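Local structure of ralf, proline/betaine transporter (Legionella pneumophila, 4D7Q) at residues S92-R98 with E192-F198; G208-I214 with K296-Q302; D272-A278 with Q314-A319. The protein probably promotes guanine nucleotide exchange, here as an engineered fusion of the Sec7 domain of Legionella RalF with the capping domain of Rickettsia RalF. The protein carries 2 engineered substitutions. One frame throughout, in Å; residues are numbered along the deposited sequence.

Interaction 1: residues S92-R98 with E192-F198; sequences SFVEGLR and EIKAKPF. With GOL (glycerol), chain F.
Ser92 OG donates to Glu192 OE1 at 2.5 Å, a short bond that enters the carboxylate on the syn lone pair, the side of its other oxygen. That other oxygen, OE2, accepts from O2 of a bound glycerol at 2.6 Å; the same O2 takes the backbone N-H of Val94, and glycerol O1 takes that of Phe93. The additive, probably from the crystallisation liquor, thus lies between the carboxylate and the first turn of helix 93-102. Next to this polar group Val94 and Glu192 run past each other in opposite directions, with Val94 CG1 3.7 Å from Glu192 CB.

Further along, the aliphatic part of Arg98 lies over one face of Phe198: CB is 4.0 Å from the ring centroid and 19° off its normal, a CH-pi contact. Leu97 CD2 meets the edge of that ring at CE2. The Arg98 chain bends at chi3 (66°), and the guanidinium ends up with its plane 76° from that of the ring; Lys196 CD lies 3.9 Å above the guanidinium plane. Two waters accept from Arg98 NH1: one donates to the carbonyl oxygens of Glu192 and Lys196, the other to Glu192 OE1 at 3.0 Å.

In the second shell Ser92 and Glu95 form a capping box, Glu95 N reaching Ser92 OG at 3.1 Å and Ser92 N reaching Glu95 OE1. Asn149 of helix 135-152 bonds Lys196 O and Phe198 N, fixing the chain after helix 183-195. Both segments belong to the Legionella Sec7 part.

Ser92 OG therefore serves two helices, capping one and gripping a carboxylate of the other. The Ser92 hydroxyl, the water from Arg98 and the nearby helix start would probably favour a charged Glu192, partly offset by the neighbouring Glu95 carboxylate.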
loop_
_atom_site.group_PDB
_atom_site.type_symbol
_atom_site.label_atom_id
_atom_site.label_comp_id
_atom_site.label_asym_id
_atom_site.label_seq_id
_atom_site.Cartn_x
_atom_site.Cartn_y
_atom_site.Cartn_z
ATOM N N SER A 92 -14.102 17.680 -10.008
ATOM C CA SER A 92 -13.273 18.474 -9.144
ATOM C C SER A 92 -12.160 17.603 -8.567
ATOM O O SER A 92 -12.253 16.429 -8.621
ATOM C CB SER A 92 -14.098 19.098 -8.051
ATOM O OG SER A 92 -14.280 18.235 -7.012
ATOM N N PHE A 93 -11.112 18.217 -8.062
ATOM C CA PHE A 93 -9.982 17.474 -7.571
ATOM C C PHE A 93 -10.432 16.561 -6.429
ATOM O O PHE A 93 -10.190 15.415 -6.442
ATOM C CB PHE A 93 -8.830 18.382 -7.146
ATOM C CG PHE A 93 -7.679 17.642 -6.569
ATOM C CD1 PHE A 93 -6.717 17.121 -7.371
ATOM C CD2 PHE A 93 -7.572 17.453 -5.236
ATOM C CE1 PHE A 93 -5.672 16.415 -6.851
ATOM C CE2 PHE A 93 -6.536 16.744 -4.706
ATOM C CZ PHE A 93 -5.577 16.230 -5.511
ATOM N N VAL A 94 -11.135 17.124 -5.476
ATOM C CA VAL A 94 -11.648 16.393 -4.304
ATOM C C VAL A 94 -12.611 15.256 -4.731
ATOM O O VAL A 94 -12.458 14.136 -4.242
ATOM C CB VAL A 94 -12.262 17.356 -3.238
ATOM C CG1 VAL A 94 -12.903 16.585 -2.075
ATOM C CG2 VAL A 94 -11.218 18.325 -2.708
ATOM N N GLU A 95 -13.550 15.520 -5.678
ATOM C CA GLU A 95 -14.488 14.486 -6.177
ATOM C C GLU A 95 -13.725 13.313 -6.802
ATOM O O GLU A 95 -14.064 12.169 -6.539
ATOM C CB GLU A 95 -15.455 15.036 -7.256
ATOM C CG GLU A 95 -16.515 16.012 -6.783
ATOM C CD GLU A 95 -17.359 16.645 -7.884
ATOM O OE1 GLU A 95 -16.838 16.887 -9.003
ATOM O OE2 GLU A 95 -18.544 16.938 -7.605
ATOM N N GLY A 96 -12.762 13.618 -7.676
ATOM C CA GLY A 96 -11.948 12.628 -8.380
ATOM C C GLY A 96 -11.152 11.766 -7.429
ATOM O O GLY A 96 -11.166 10.540 -7.540
ATOM N N LEU A 97 -10.492 12.413 -6.455
ATOM C CA LEU A 97 -9.693 11.708 -5.463
ATOM C C LEU A 97 -10.575 10.828 -4.579
ATOM O O LEU A 97 -10.223 9.682 -4.347
ATOM C CB LEU A 97 -8.825 12.681 -4.635
ATOM C CG LEU A 97 -8.044 12.085 -3.447
ATOM C CD1 LEU A 97 -6.900 11.183 -3.931
ATOM C CD2 LEU A 97 -7.472 13.180 -2.605
ATOM N N ARG A 98 -11.711 11.349 -4.102
ATOM C CA ARG A 98 -12.633 10.576 -3.246
ATOM C C ARG A 98 -13.186 9.356 -4.015
ATOM O O ARG A 98 -13.115 8.230 -3.518
ATOM C CB ARG A 98 -13.768 11.483 -2.722
ATOM C CG ARG A 98 -14.765 10.802 -1.759
ATOM C CD ARG A 98 -15.802 11.812 -1.268
ATOM N NE ARG A 98 -16.644 12.272 -2.370
ATOM C CZ ARG A 98 -16.756 13.536 -2.777
ATOM N NH1 ARG A 98 -16.117 14.507 -2.136
ATOM N NH2 ARG A 98 -17.525 13.837 -3.815
ATOM N N GLU A 192 -15.079 21.410 -0.172
ATOM C CA GLU A 192 -15.421 20.036 -0.569
ATOM C C GLU A 192 -14.897 19.006 0.414
ATOM O O GLU A 192 -15.567 18.001 0.652
ATOM C CB GLU A 192 -14.883 19.736 -1.955
ATOM C CG GLU A 192 -15.523 20.560 -3.049
ATOM C CD GLU A 192 -14.988 20.168 -4.404
ATOM O OE1 GLU A 192 -15.159 18.991 -4.784
ATOM O OE2 GLU A 192 -14.333 21.011 -5.050
ATOM N N ILE A 193 -13.713 19.246 0.991
ATOM C CA ILE A 193 -13.143 18.361 2.030
ATOM C C ILE A 193 -14.092 18.372 3.261
ATOM O O ILE A 193 -14.460 17.313 3.790
ATOM C CB ILE A 193 -11.693 18.822 2.399
ATOM C CG1 ILE A 193 -10.696 18.435 1.288
ATOM C CG2 ILE A 193 -11.250 18.265 3.736
ATOM C CD1 ILE A 193 -9.250 19.083 1.458
ATOM N N LYS A 194 -14.489 19.576 3.674
ATOM C CA LYS A 194 -15.374 19.799 4.817
ATOM C C LYS A 194 -16.798 19.224 4.645
ATOM O O LYS A 194 -17.375 18.713 5.610
ATOM C CB LYS A 194 -15.372 21.291 5.205
ATOM C CG LYS A 194 -15.757 21.518 6.652
ATOM C CD LYS A 194 -15.930 22.989 7.013
ATOM C CE LYS A 194 -16.742 23.164 8.284
ATOM N NZ LYS A 194 -16.124 22.506 9.474
ATOM N N ALA A 195 -17.336 19.266 3.417
ATOM C CA ALA A 195 -18.703 18.817 3.120
ATOM C C ALA A 195 -18.988 17.338 3.279
ATOM O O ALA A 195 -20.100 16.981 3.663
ATOM C CB ALA A 195 -19.115 19.259 1.721
ATOM N N LYS A 196 -18.015 16.478 2.947
ATOM C CA LYS A 196 -18.269 15.060 2.912
ATOM C C LYS A 196 -17.096 14.226 3.424
ATOM O O LYS A 196 -15.974 14.422 2.949
ATOM C CB LYS A 196 -18.606 14.692 1.439
ATOM C CG LYS A 196 -19.338 13.367 1.236
ATOM C CD LYS A 196 -19.768 13.187 -0.231
ATOM C CE LYS A 196 -21.137 13.774 -0.516
ATOM N NZ LYS A 196 -21.512 13.666 -1.952
ATOM N N PRO A 197 -17.342 13.247 4.326
ATOM C CA PRO A 197 -16.243 12.359 4.755
ATOM C C PRO A 197 -15.864 11.391 3.629
ATOM O O PRO A 197 -16.742 10.947 2.889
ATOM C CB PRO A 197 -16.854 11.586 5.934
ATOM C CG PRO A 197 -18.333 11.586 5.695
ATOM C CD PRO A 197 -18.639 12.856 4.938
ATOM N N PHE A 198 -14.579 11.047 3.494
ATOM C CA PHE A 198 -14.185 10.077 2.452
ATOM C C PHE A 198 -14.659 8.679 2.817
ATOM O O PHE A 198 -14.969 7.886 1.925
ATOM C CB PHE A 198 -12.650 10.058 2.259
ATOM C CG PHE A 198 -12.066 11.117 1.351
ATOM C CD1 PHE A 198 -12.783 12.278 1.050
ATOM C CD2 PHE A 198 -10.790 10.965 0.815
ATOM C CE1 PHE A 198 -12.224 13.275 0.260
ATOM C CE2 PHE A 198 -10.239 11.960 0.003
ATOM C CZ PHE A 198 -10.972 13.096 -0.289
HETATM C C1 GOL F . -11.677 21.395 -7.660
HETATM O O1 GOL F . -10.698 20.953 -8.543
HETATM C C2 GOL F . -11.184 21.160 -6.252
HETATM O O2 GOL F . -11.945 20.222 -5.554
HETATM C C3 GOL F . -11.085 22.449 -5.479
HETATM O O3 GOL F . -10.652 23.490 -6.293
HETATM O O HOH W 1 -15.214 15.250 0.466
HETATM O O HOH W 2 -16.822 17.131 -3.083
#

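Interaction 2: residues G208-I214 with K296-Q302; sequences GYQINNI and KSKIIIQ
Ile299 turns CG1 in between its backbone N and carbonyl carbon (chi1 61°), which carries CD1 across to Ile211 CD1 at 3.8 Å; the Ile214 side chain crosses that of Ile299 at about a right angle, its CD1 3.8 Å from Ile299 CD1. Gln210 instead has CG anti to the backbone N (chi1 -171°) and extends beside Ile300, CG lying 3.9 Å from Ile300 CG1. Its amide then donates from NE2 to Asn212 OD1 at 2.7 Å, in the plane of both amides and on a lone pair of the acceptor. Lys298 CD packs against the same NE2 at 3.7 Å.

The strands run antiparallel, their axes 167° apart. Tyr209 with Ile301 and Ile211 with Ile299 are hydrogen-bonded pairs, the Ile301 N to Tyr209 O bond measuring 2.7 Å; Gln210-Ile300 and Asn212-Lys298 are non-hydrogen-bonded.

This is an interior pairing of the Rickettsia capping domain's six-stranded antiparallel sheet, one strand in from edge strand 332-334. Tyr209 OH bonds Leu344 O.

The face carrying Tyr209, Ile211, Ile299 and Ile301 is apolar and turned partly to helix 313-325. That of Gln210, Asn212 and Lys298 is more polar, though Ile300 lies there too: a water joins Gln210 OE1 to Lys298 NZ, which also bonds Gly108 O of the Sec7 part, a contact between parts of this engineered fusion that need not occur in either natural protein.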
loop_
_atom_site.group_PDB
_atom_site.type_symbol
_atom_site.label_atom_id
_atom_site.label_comp_id
_atom_site.label_asym_id
_atom_site.label_seq_id
_atom_site.Cartn_x
_atom_site.Cartn_y
_atom_site.Cartn_z
ATOM N N GLY A 208 1.331 -11.473 4.344
ATOM C CA GLY A 208 2.445 -11.946 5.147
ATOM C C GLY A 208 2.136 -11.886 6.624
ATOM O O GLY A 208 0.985 -12.057 7.032
ATOM N N TYR A 209 3.170 -11.629 7.428
ATOM C CA TYR A 209 3.064 -11.564 8.884
ATOM C C TYR A 209 3.032 -10.131 9.373
ATOM O O TYR A 209 3.843 -9.302 8.937
ATOM C CB TYR A 209 4.234 -12.289 9.527
ATOM C CG TYR A 209 4.436 -13.701 9.032
ATOM C CD1 TYR A 209 3.632 -14.744 9.490
ATOM C CD2 TYR A 209 5.496 -14.015 8.178
ATOM C CE1 TYR A 209 3.855 -16.059 9.081
ATOM C CE2 TYR A 209 5.721 -15.322 7.756
ATOM C CZ TYR A 209 4.914 -16.345 8.227
ATOM O OH TYR A 209 5.160 -17.629 7.801
ATOM N N GLN A 210 2.078 -9.836 10.254
ATOM C CA GLN A 210 1.906 -8.483 10.773
ATOM C C GLN A 210 1.841 -8.508 12.279
ATOM O O GLN A 210 1.207 -9.382 12.853
ATOM C CB GLN A 210 0.651 -7.817 10.189
ATOM C CG GLN A 210 0.514 -6.313 10.529
ATOM C CD GLN A 210 -0.588 -5.640 9.750
ATOM O OE1 GLN A 210 -0.820 -5.934 8.585
ATOM N NE2 GLN A 210 -1.259 -4.679 10.361
ATOM N N ILE A 211 2.528 -7.556 12.911
ATOM C CA ILE A 211 2.522 -7.393 14.359
ATOM C C ILE A 211 2.123 -5.949 14.647
ATOM O O ILE A 211 2.913 -5.024 14.402
ATOM C CB ILE A 211 3.833 -7.806 15.077
ATOM C CG1 ILE A 211 4.452 -9.122 14.512
ATOM C CG2 ILE A 211 3.567 -7.890 16.599
ATOM C CD1 ILE A 211 5.828 -9.568 15.186
ATOM N N ASN A 212 0.877 -5.758 15.125
ATOM C CA ASN A 212 0.367 -4.433 15.470
ATOM C C ASN A 212 0.702 -4.108 16.897
ATOM O O ASN A 212 0.955 -5.017 17.676
ATOM C CB ASN A 212 -1.149 -4.384 15.345
ATOM C CG ASN A 212 -1.644 -4.462 13.948
ATOM O OD1 ASN A 212 -0.964 -4.055 12.999
ATOM N ND2 ASN A 212 -2.869 -4.929 13.815
ATOM N N ASN A 213 0.655 -2.812 17.249
ATOM C CA ASN A 213 0.858 -2.296 18.608
ATOM C C ASN A 213 2.171 -2.785 19.215
ATOM O O ASN A 213 2.232 -3.113 20.406
ATOM C CB ASN A 213 -0.371 -2.616 19.513
ATOM C CG ASN A 213 -1.708 -2.328 18.851
ATOM O OD1 ASN A 213 -2.025 -1.196 18.489
ATOM N ND2 ASN A 213 -2.514 -3.357 18.647
ATOM N N ILE A 214 3.223 -2.850 18.376
ATOM C CA ILE A 214 4.549 -3.304 18.800
ATOM C C ILE A 214 5.280 -2.128 19.452
ATOM O O ILE A 214 5.058 -0.985 19.050
ATOM C CB ILE A 214 5.340 -3.972 17.625
ATOM C CG1 ILE A 214 6.428 -4.951 18.147
ATOM C CG2 ILE A 214 5.884 -2.952 16.586
ATOM C CD1 ILE A 214 6.967 -5.983 17.121
ATOM N N LYS A 296 -0.485 3.632 16.939
ATOM C CA LYS A 296 0.553 2.666 17.332
ATOM C C LYS A 296 1.481 2.231 16.214
ATOM O O LYS A 296 1.196 2.442 15.041
ATOM C CB LYS A 296 -0.082 1.434 18.019
ATOM C CG LYS A 296 -1.019 1.760 19.198
ATOM C CD LYS A 296 -0.297 2.115 20.509
ATOM C CE LYS A 296 -1.254 2.295 21.673
ATOM N NZ LYS A 296 -2.073 3.542 21.564
ATOM N N SER A 297 2.607 1.637 16.595
ATOM C CA SER A 297 3.615 1.121 15.680
ATOM C C SER A 297 3.195 -0.258 15.166
ATOM O O SER A 297 2.375 -0.941 15.785
ATOM C CB SER A 297 4.958 1.017 16.387
ATOM O OG SER A 297 5.547 2.296 16.553
ATOM N N LYS A 298 3.744 -0.645 14.010
ATOM C CA LYS A 298 3.500 -1.942 13.404
ATOM C C LYS A 298 4.686 -2.366 12.531
ATOM O O LYS A 298 5.461 -1.526 12.040
ATOM C CB LYS A 298 2.145 -1.970 12.622
ATOM C CG LYS A 298 2.251 -1.544 11.148
ATOM C CD LYS A 298 0.951 -1.670 10.365
ATOM C CE LYS A 298 1.071 -0.824 9.102
ATOM N NZ LYS A 298 -0.160 -0.905 8.279
ATOM N N ILE A 299 4.836 -3.685 12.379
ATOM C CA ILE A 299 5.824 -4.302 11.511
ATOM C C ILE A 299 5.140 -5.306 10.596
ATOM O O ILE A 299 4.211 -6.004 11.021
ATOM C CB ILE A 299 7.093 -4.866 12.217
ATOM C CG1 ILE A 299 6.754 -5.964 13.236
ATOM C CG2 ILE A 299 7.973 -3.744 12.821
ATOM C CD1 ILE A 299 7.962 -6.914 13.541
ATOM N N ILE A 300 5.580 -5.344 9.334
ATOM C CA ILE A 300 5.076 -6.284 8.331
ATOM C C ILE A 300 6.274 -7.085 7.795
ATOM O O ILE A 300 7.221 -6.502 7.241
ATOM C CB ILE A 300 4.250 -5.596 7.204
ATOM C CG1 ILE A 300 2.971 -4.887 7.787
ATOM C CG2 ILE A 300 3.864 -6.618 6.101
ATOM C CD1 ILE A 300 2.288 -3.859 6.824
ATOM N N ILE A 301 6.213 -8.429 7.945
ATOM C CA ILE A 301 7.277 -9.330 7.490
ATOM C C ILE A 301 6.819 -10.178 6.312
ATOM O O ILE A 301 5.797 -10.859 6.388
ATOM C CB ILE A 301 7.879 -10.188 8.648
ATOM C CG1 ILE A 301 8.285 -9.308 9.852
ATOM C CG2 ILE A 301 9.071 -11.059 8.170
ATOM C CD1 ILE A 301 7.374 -9.450 10.967
ATOM N N GLN A 302 7.592 -10.157 5.227
ATOM C CA GLN A 302 7.228 -10.925 4.038
ATOM C C GLN A 302 8.404 -11.619 3.406
ATOM O O GLN A 302 9.471 -11.012 3.349
ATOM C CB GLN A 302 6.599 -10.005 2.954
ATOM C CG GLN A 302 5.289 -9.308 3.374
ATOM C CD GLN A 302 4.858 -8.227 2.404
ATOM O OE1 GLN A 302 5.560 -7.906 1.439
ATOM N NE2 GLN A 302 3.669 -7.656 2.609
HETATM O O HOH W 3 -1.613 -3.352 7.390
HETATM O O HOH W 4 2.781 0.815 19.520
#

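Interaction 3: residues D272-A278 with Q314-A319; sequences DEKSGAA and QSLKLA
An Asx turn opens the loop of the beta-hairpin formed by strands 264-271 and 277-283 in the Rickettsia capping domain, and the first turns of helix 313-325 pack against it. Asp272 makes the turn: its OD1 accepts from Lys274 N at 3.0 Å and from Gly276 N at 2.9 Å. The two donors approach from opposite faces of the carboxylate, each about 40° out of its plane, so the group is held between them. The remaining oxygen, OD2, is left to the helix and accepts from Gln314 NE2 at 3.1 Å. That donor comes on the syn side but well out of plane, consistent with amide and carboxylate planes 60° apart.

Gln314 has CG anti to its backbone N (chi1 -171°), which sets CG 3.3 Å from Lys274 O; the bend at chi2 (49°) then carries the amide round so that NE2 reaches Asp272 OD2. One residue on, Ser315 OG accepts from Ala277 N at 2.8 Å. The helix comes very near the loop here, the CA atoms of Gly276 and Ser315 being 3.9 Å apart. Leu318 runs past Asp272 in the opposite direction and places CD2 3.4 Å from Gly276 O. Ala278 CB closes the contact against Ala319 CB at 4.1 Å, two small side chains that let strand and helix approach.

Beyond the pair, Ala277 shares backbone bonds with Leu304 and Ala278 with Ile270. Ala319 also touches Ile301 and Pro303 of strand 297-303, while Leu316, on another side of the helix, packs on Leu344 of helix 341-351. The helix is thus sandwiched between the sheet and the C-terminal helix.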
loop_
_atom_site.group_PDB
_atom_site.type_symbol
_atom_site.label_atom_id
_atom_site.label_comp_id
_atom_site.label_asym_id
_atom_site.label_seq_id
_atom_site.Cartn_x
_atom_site.Cartn_y
_atom_site.Cartn_z
ATOM N N ASP A 272 19.819 -14.774 4.039
ATOM C CA ASP A 272 20.634 -15.792 4.670
ATOM C C ASP A 272 21.604 -16.471 3.723
ATOM O O ASP A 272 21.747 -16.065 2.606
ATOM C CB ASP A 272 19.805 -16.801 5.452
ATOM C CG ASP A 272 18.858 -17.607 4.598
ATOM O OD1 ASP A 272 19.145 -17.917 3.453
ATOM O OD2 ASP A 272 17.796 -17.932 5.098
ATOM N N GLU A 273 22.277 -17.504 4.211
ATOM C CA GLU A 273 23.315 -18.212 3.455
ATOM C C GLU A 273 22.746 -19.197 2.400
ATOM O O GLU A 273 23.445 -19.652 1.547
ATOM C CB GLU A 273 24.321 -18.900 4.418
ATOM C CG GLU A 273 23.918 -18.937 5.891
ATOM C CD GLU A 273 25.080 -18.915 6.889
ATOM O OE1 GLU A 273 26.267 -18.852 6.477
ATOM O OE2 GLU A 273 24.807 -18.988 8.100
ATOM N N LYS A 274 21.457 -19.483 2.473
ATOM C CA LYS A 274 20.774 -20.392 1.567
ATOM C C LYS A 274 19.817 -19.722 0.575
ATOM O O LYS A 274 18.847 -20.292 0.139
ATOM C CB LYS A 274 20.021 -21.424 2.379
ATOM C CG LYS A 274 20.862 -22.103 3.438
ATOM C CD LYS A 274 22.179 -22.611 2.889
ATOM C CE LYS A 274 22.025 -23.283 1.553
ATOM N NZ LYS A 274 23.078 -24.281 1.364
ATOM N N SER A 275 20.144 -18.502 0.242
ATOM C CA SER A 275 19.442 -17.650 -0.726
ATOM C C SER A 275 18.055 -17.150 -0.294
ATOM O O SER A 275 17.355 -16.505 -1.087
ATOM C CB SER A 275 19.459 -18.245 -2.139
ATOM O OG SER A 275 20.771 -18.204 -2.679
ATOM N N GLY A 276 17.692 -17.409 0.966
ATOM C CA GLY A 276 16.448 -16.923 1.544
ATOM C C GLY A 276 16.481 -15.412 1.644
ATOM O O GLY A 276 17.520 -14.843 1.996
ATOM N N ALA A 277 15.373 -14.749 1.265
ATOM C CA ALA A 277 15.263 -13.292 1.316
ATOM C C ALA A 277 13.909 -12.873 1.868
ATOM O O ALA A 277 12.885 -13.473 1.541
ATOM C CB ALA A 277 15.525 -12.670 -0.049
ATOM N N ALA A 278 13.918 -11.890 2.784
ATOM C CA ALA A 278 12.706 -11.438 3.468
ATOM C C ALA A 278 12.793 -9.968 3.825
ATOM O O ALA A 278 13.891 -9.440 4.009
ATOM C CB ALA A 278 12.473 -12.272 4.720
ATOM N N GLN A 314 12.753 -21.340 1.048
ATOM C CA GLN A 314 13.786 -20.832 1.962
ATOM C C GLN A 314 13.437 -19.417 2.478
ATOM O O GLN A 314 13.588 -19.133 3.671
ATOM C CB GLN A 314 15.181 -20.843 1.292
ATOM C CG GLN A 314 16.325 -20.531 2.277
ATOM C CD GLN A 314 16.285 -21.343 3.567
ATOM O OE1 GLN A 314 16.143 -22.575 3.555
ATOM N NE2 GLN A 314 16.406 -20.663 4.710
ATOM N N SER A 315 12.971 -18.549 1.572
ATOM C CA SER A 315 12.532 -17.176 1.869
ATOM C C SER A 315 11.310 -17.173 2.818
ATOM O O SER A 315 11.283 -16.404 3.785
ATOM C CB SER A 315 12.206 -16.446 0.575
ATOM O OG SER A 315 13.410 -16.189 -0.127
ATOM N N LEU A 316 10.328 -18.065 2.554
ATOM C CA LEU A 316 9.143 -18.239 3.380
ATOM C C LEU A 316 9.571 -18.658 4.794
ATOM O O LEU A 316 9.079 -18.090 5.772
ATOM C CB LEU A 316 8.197 -19.288 2.735
ATOM C CG LEU A 316 6.952 -19.706 3.554
ATOM C CD1 LEU A 316 5.997 -18.539 3.792
ATOM C CD2 LEU A 316 6.226 -20.848 2.906
ATOM N N LYS A 317 10.537 -19.603 4.897
ATOM C CA LYS A 317 11.072 -20.048 6.185
ATOM C C LYS A 317 11.743 -18.871 6.909
ATOM O O LYS A 317 11.448 -18.618 8.079
ATOM C CB LYS A 317 12.074 -21.188 5.960
ATOM C CG LYS A 317 12.487 -21.897 7.237
ATOM C CD LYS A 317 13.697 -22.773 7.014
ATOM C CE LYS A 317 14.224 -23.332 8.312
ATOM N NZ LYS A 317 15.135 -24.488 8.083
ATOM N N LEU A 318 12.618 -18.128 6.190
ATOM C CA LEU A 318 13.307 -16.961 6.747
ATOM C C LEU A 318 12.316 -15.908 7.254
ATOM O O LEU A 318 12.499 -15.423 8.378
ATOM C CB LEU A 318 14.313 -16.360 5.733
ATOM C CG LEU A 318 15.137 -15.129 6.182
ATOM C CD1 LEU A 318 16.053 -15.449 7.385
ATOM C CD2 LEU A 318 15.948 -14.589 5.043
ATOM N N ALA A 319 11.225 -15.625 6.488
ATOM C CA ALA A 319 10.207 -14.662 6.936
ATOM C C ALA A 319 9.536 -15.160 8.237
ATOM O O ALA A 319 9.428 -14.377 9.179
ATOM C CB ALA A 319 9.171 -14.399 5.848
#

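From the N terminus, interaction 1 comes first: it closes a loop of 93 residues, mostly helix and without strand, within the Sec7 part, by joining helices 93-102 and 183-195. It is complete before strand 208-214 opens interaction 2, about 18 Å away between nearest atoms. Interactions 2 and 3 cross: residues 208-214 and 272-278 open them in turn, then 296-302 and 314-319 close them in the same order. They touch, Ile301 CG2 lying 3.5 Å from Ala319 O. Together they join strand 208-214 to strand 297-303 within the antiparallel sheet and lay helix 313-325 against the hairpin of strands 264-271 and 277-283. Interactions 1 and 3 lie on opposite sides of the chain's centre.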